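Local atomic coordinates of substrate binding periplasmic protein (Ralstonia solanacearum, PDB entry 3LOP), a protein that binds leucine between its two lobes in the periplasm, probably for delivery to a membrane transporter. Residues 291-303 against 312-324. Sequence-based numbering, arbitrary orientation.
With NI (nickel (II) ion), chain H.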
# COMPACT_ATOMS: atom_id res chain seq x y z
N VAL A 291 -4.90 9.10 -3.78
CA VAL A 291 -5.55 9.39 -2.50
C VAL A 291 -4.59 10.04 -1.51
O VAL A 291 -4.94 11.01 -0.84
CB VAL A 291 -6.16 8.11 -1.89
CG1 VAL A 291 -6.56 8.34 -0.44
CG2 VAL A 291 -7.38 7.68 -2.70
N ALA A 292 -3.37 9.50 -1.40
CA ALA A 292 -2.40 10.06 -0.48
C ALA A 292 -2.09 11.50 -0.86
O ALA A 292 -2.03 12.39 -0.00
CB ALA A 292 -1.13 9.23 -0.49
N ALA A 293 -1.90 11.74 -2.16
CA ALA A 293 -1.60 13.08 -2.64
C ALA A 293 -2.74 14.05 -2.34
O ALA A 293 -2.50 15.19 -1.96
CB ALA A 293 -1.33 13.04 -4.14
N LYS A 294 -3.98 13.59 -2.51
CA LYS A 294 -5.13 14.45 -2.25
C LYS A 294 -5.24 14.79 -0.76
O LYS A 294 -5.57 15.92 -0.41
CB LYS A 294 -6.42 13.79 -2.74
CG LYS A 294 -7.62 14.73 -2.68
CD LYS A 294 -8.82 14.16 -3.42
CE LYS A 294 -9.96 15.17 -3.42
NZ LYS A 294 -11.15 14.65 -4.16
N VAL A 295 -4.98 13.82 0.10
CA VAL A 295 -5.03 14.06 1.54
C VAL A 295 -3.97 15.10 1.92
O VAL A 295 -4.24 16.02 2.69
CB VAL A 295 -4.77 12.75 2.33
CG1 VAL A 295 -4.51 13.06 3.80
CG2 VAL A 295 -5.97 11.83 2.20
N LEU A 296 -2.77 14.94 1.37
CA LEU A 296 -1.69 15.88 1.65
C LEU A 296 -2.05 17.27 1.11
O LEU A 296 -1.81 18.28 1.76
CB LEU A 296 -0.38 15.40 1.01
CG LEU A 296 0.82 16.34 1.11
CD1 LEU A 296 1.11 16.71 2.56
CD2 LEU A 296 2.03 15.67 0.47
N ALA A 297 -2.64 17.31 -0.09
CA ALA A 297 -3.02 18.58 -0.69
C ALA A 297 -4.01 19.35 0.18
O ALA A 297 -3.91 20.57 0.29
CB ALA A 297 -3.62 18.34 -2.08
N GLU A 298 -4.95 18.65 0.80
CA GLU A 298 -5.93 19.29 1.67
C GLU A 298 -5.22 19.90 2.88
O GLU A 298 -5.56 20.99 3.32
CB GLU A 298 -6.98 18.28 2.12
CG GLU A 298 -7.99 18.79 3.15
CD GLU A 298 -8.81 19.99 2.68
OE1 GLU A 298 -8.87 20.25 1.46
OE2 GLU A 298 -9.40 20.67 3.54
N ALA A 299 -4.24 19.18 3.41
CA ALA A 299 -3.49 19.68 4.56
C ALA A 299 -2.71 20.92 4.15
O ALA A 299 -2.65 21.90 4.88
CB ALA A 299 -2.55 18.61 5.09
N ILE A 300 -2.10 20.88 2.96
CA ILE A 300 -1.34 22.03 2.48
C ILE A 300 -2.26 23.23 2.30
O ILE A 300 -1.90 24.36 2.64
CB ILE A 300 -0.63 21.70 1.15
CG1 ILE A 300 0.41 20.60 1.38
CG2 ILE A 300 0.05 22.95 0.60
CD1 ILE A 300 1.12 20.13 0.12
N ARG A 301 -3.46 22.97 1.79
CA ARG A 301 -4.44 24.03 1.58
C ARG A 301 -4.80 24.70 2.91
O ARG A 301 -4.86 25.92 3.00
CB ARG A 301 -5.71 23.47 0.93
CG ARG A 301 -6.72 24.53 0.53
CD ARG A 301 -8.01 23.92 0.02
NE ARG A 301 -8.78 23.30 1.10
CZ ARG A 301 -9.36 23.99 2.08
NH1 ARG A 301 -9.27 25.31 2.12
NH2 ARG A 301 -10.04 23.35 3.03
N ARG A 302 -5.04 23.88 3.93
CA ARG A 302 -5.39 24.39 5.25
C ARG A 302 -4.24 25.11 5.93
O ARG A 302 -4.46 25.96 6.80
CB ARG A 302 -5.87 23.24 6.14
CG ARG A 302 -7.14 22.55 5.65
CD ARG A 302 -7.59 21.51 6.66
NE ARG A 302 -8.79 20.81 6.22
CZ ARG A 302 -9.56 20.07 7.02
NH1 ARG A 302 -9.26 19.95 8.31
NH2 ARG A 302 -10.64 19.47 6.53
N ALA A 303 -3.01 24.78 5.54
CA ALA A 303 -1.83 25.40 6.13
C ALA A 303 -1.67 26.87 5.75
O ALA A 303 -0.90 27.59 6.38
CB ALA A 303 -0.59 24.62 5.74
N VAL A 312 2.19 22.46 7.77
CA VAL A 312 1.58 21.33 7.08
C VAL A 312 1.40 20.17 8.07
O VAL A 312 0.38 19.49 8.07
CB VAL A 312 2.44 20.89 5.87
CG1 VAL A 312 1.90 19.60 5.28
CG2 VAL A 312 2.42 21.99 4.82
N ARG A 313 2.40 19.95 8.92
CA ARG A 313 2.32 18.89 9.92
C ARG A 313 1.12 19.17 10.83
O ARG A 313 0.31 18.29 11.11
CB ARG A 313 3.60 18.85 10.76
CG ARG A 313 3.63 17.74 11.80
CD ARG A 313 4.67 18.03 12.87
NE ARG A 313 4.31 19.20 13.66
CZ ARG A 313 3.27 19.26 14.48
NH1 ARG A 313 2.49 18.20 14.64
NH2 ARG A 313 3.01 20.37 15.15
N HIS A 314 1.03 20.41 11.27
CA HIS A 314 -0.04 20.84 12.15
C HIS A 314 -1.40 20.58 11.50
O HIS A 314 -2.30 20.02 12.13
CB HIS A 314 0.13 22.34 12.44
CG HIS A 314 -0.74 22.85 13.53
ND1 HIS A 314 -2.11 22.93 13.42
CD2 HIS A 314 -0.43 23.34 14.76
CE1 HIS A 314 -2.61 23.44 14.53
NE2 HIS A 314 -1.61 23.70 15.36
N ALA A 315 -1.53 20.97 10.24
CA ALA A 315 -2.78 20.78 9.51
C ALA A 315 -3.14 19.30 9.41
O ALA A 315 -4.30 18.92 9.56
CB ALA A 315 -2.65 21.38 8.11
N LEU A 316 -2.15 18.45 9.17
CA LEU A 316 -2.38 17.02 9.07
C LEU A 316 -2.97 16.45 10.35
O LEU A 316 -3.92 15.68 10.32
CB LEU A 316 -1.08 16.30 8.72
CG LEU A 316 -0.58 16.44 7.28
CD1 LEU A 316 0.87 16.02 7.19
CD2 LEU A 316 -1.45 15.59 6.36
N THR A 317 -2.40 16.85 11.49
CA THR A 317 -2.87 16.34 12.77
C THR A 317 -4.29 16.78 13.10
O THR A 317 -4.90 16.25 14.03
CB THR A 317 -1.95 16.80 13.93
OG1 THR A 317 -2.08 18.21 14.13
CG2 THR A 317 -0.51 16.46 13.62
N GLU A 318 -4.84 17.72 12.33
CA GLU A 318 -6.19 18.18 12.61
C GLU A 318 -7.24 17.81 11.57
O GLU A 318 -8.37 18.27 11.64
CB GLU A 318 -6.17 19.69 12.85
CG GLU A 318 -5.16 20.09 13.91
CD GLU A 318 -5.25 21.54 14.32
OE1 GLU A 318 -5.27 22.42 13.43
OE2 GLU A 318 -5.27 21.79 15.54
N LEU A 319 -6.86 16.97 10.61
CA LEU A 319 -7.83 16.52 9.61
C LEU A 319 -8.79 15.59 10.34
O LEU A 319 -8.39 14.54 10.84
CB LEU A 319 -7.13 15.75 8.48
CG LEU A 319 -6.24 16.54 7.51
CD1 LEU A 319 -5.74 15.60 6.43
CD2 LEU A 319 -7.03 17.69 6.88
N ARG A 320 -10.06 15.98 10.41
CA ARG A 320 -11.08 15.18 11.10
C ARG A 320 -12.17 14.77 10.12
O ARG A 320 -13.09 15.54 9.85
CB ARG A 320 -11.69 15.98 12.26
CG ARG A 320 -12.66 15.19 13.16
CD ARG A 320 -11.98 13.98 13.77
NE ARG A 320 -12.57 13.55 15.04
CZ ARG A 320 -13.74 12.93 15.17
NH1 ARG A 320 -14.49 12.67 14.11
NH2 ARG A 320 -14.16 12.57 16.38
N ASP A 321 -12.05 13.56 9.59
CA ASP A 321 -13.01 13.02 8.64
C ASP A 321 -13.05 13.76 7.31
O ASP A 321 -14.13 14.00 6.75
CB ASP A 321 -14.41 12.97 9.25
CG ASP A 321 -14.43 12.24 10.59
OD1 ASP A 321 -13.92 11.11 10.66
OD2 ASP A 321 -14.97 12.82 11.56
N TYR A 322 -11.88 14.14 6.80
CA TYR A 322 -11.83 14.82 5.51
C TYR A 322 -12.22 13.77 4.47
O TYR A 322 -11.63 12.69 4.41
CB TYR A 322 -10.41 15.34 5.24
CG TYR A 322 -10.19 15.72 3.80
CD1 TYR A 322 -10.96 16.70 3.19
CD2 TYR A 322 -9.22 15.06 3.04
CE1 TYR A 322 -10.79 17.01 1.84
CE2 TYR A 322 -9.04 15.36 1.70
CZ TYR A 322 -9.83 16.34 1.10
OH TYR A 322 -9.65 16.62 -0.23
N ASP A 323 -13.21 14.11 3.64
CA ASP A 323 -13.72 13.21 2.60
C ASP A 323 -12.97 13.38 1.28
O ASP A 323 -13.08 14.42 0.63
CB ASP A 323 -15.21 13.50 2.38
CG ASP A 323 -15.94 12.37 1.67
OD1 ASP A 323 -15.30 11.60 0.92
OD2 ASP A 323 -17.17 12.26 1.86
N VAL A 324 -12.22 12.36 0.88
CA VAL A 324 -11.47 12.39 -0.37
C VAL A 324 -12.44 12.12 -1.52
O VAL A 324 -12.14 12.38 -2.69
CB VAL A 324 -10.37 11.31 -0.36
CG1 VAL A 324 -9.61 11.31 -1.67
CG2 VAL A 324 -9.41 11.56 0.80
NI NI H . -4.72 23.88 15.12
O HOH W 1 -13.09 15.44 -1.92
O HOH W 2 -7.04 18.03 -2.03
O HOH W 3 -11.26 18.68 9.94
O HOH W 4 -6.57 20.47 9.42
O HOH W 5 -4.71 25.65 13.73
O HOH W 6 -4.36 24.46 17.32
O HOH W 7 -6.96 23.90 15.69
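In the lobe of this periplasmic binding protein built on the sheet of strands 47-53, 6-12, 74-78, 102-103 and 118-119, helix 291-303 is crossed by helix 312-317 at 114°, and the chain that leaves the second helix runs back along the first to Val324. The helices meet through alanines: Ala315 CB lies 3.3 Å from Ala299 O, and Ala299 CB packs tightly on Leu316 CD2, letting the axes approach to 8.0 Å. Val312 sets CG1 against Leu296 CD1 and CG2 against Ile300 CG1 and Ala303 CB, a layer that continues onto strand 74-78 through Val75 and Leu78. Beyond the second helix, Leu319 spreads its methyls, CD1 to Val295 CG1 and CD2 over one face of the Arg302 guanidinium, 3.5 Å from CZ. Tyr322, in the hairpin of strands 322-323 and 329-331, where Asp321 and Tyr322 opposite Val330 form a G1 beta bulge, lays its ring flat against Glu298. Glu298 CG sits 3.5 Å from the ring centroid in a CH-pi contact; the chain bends at chi2 (59°) and its carboxylate lies over the ring, the two planes 13° apart. Two arginines hold that carboxylate: Arg301 side-on through NE and NH2, and Arg302 NE by a nearly straight bond of 2.8 Å to OE2 on its anti side. Arg302 NH1 donates to water 4, which donates to Ala315 O, and to water 3, which also accepts from Arg320 N. At the far end Lys294, fully extended, runs alongside Val324, the two side chains pointing opposite ways, its CD pressed against Val324 CG1, and NZ donates to Val324 O at 2.9 Å while also forming a salt bridge with Glu267. Away from this interface, the Glu318 carboxylate binds a nickel ion through both oxygens, with three waters.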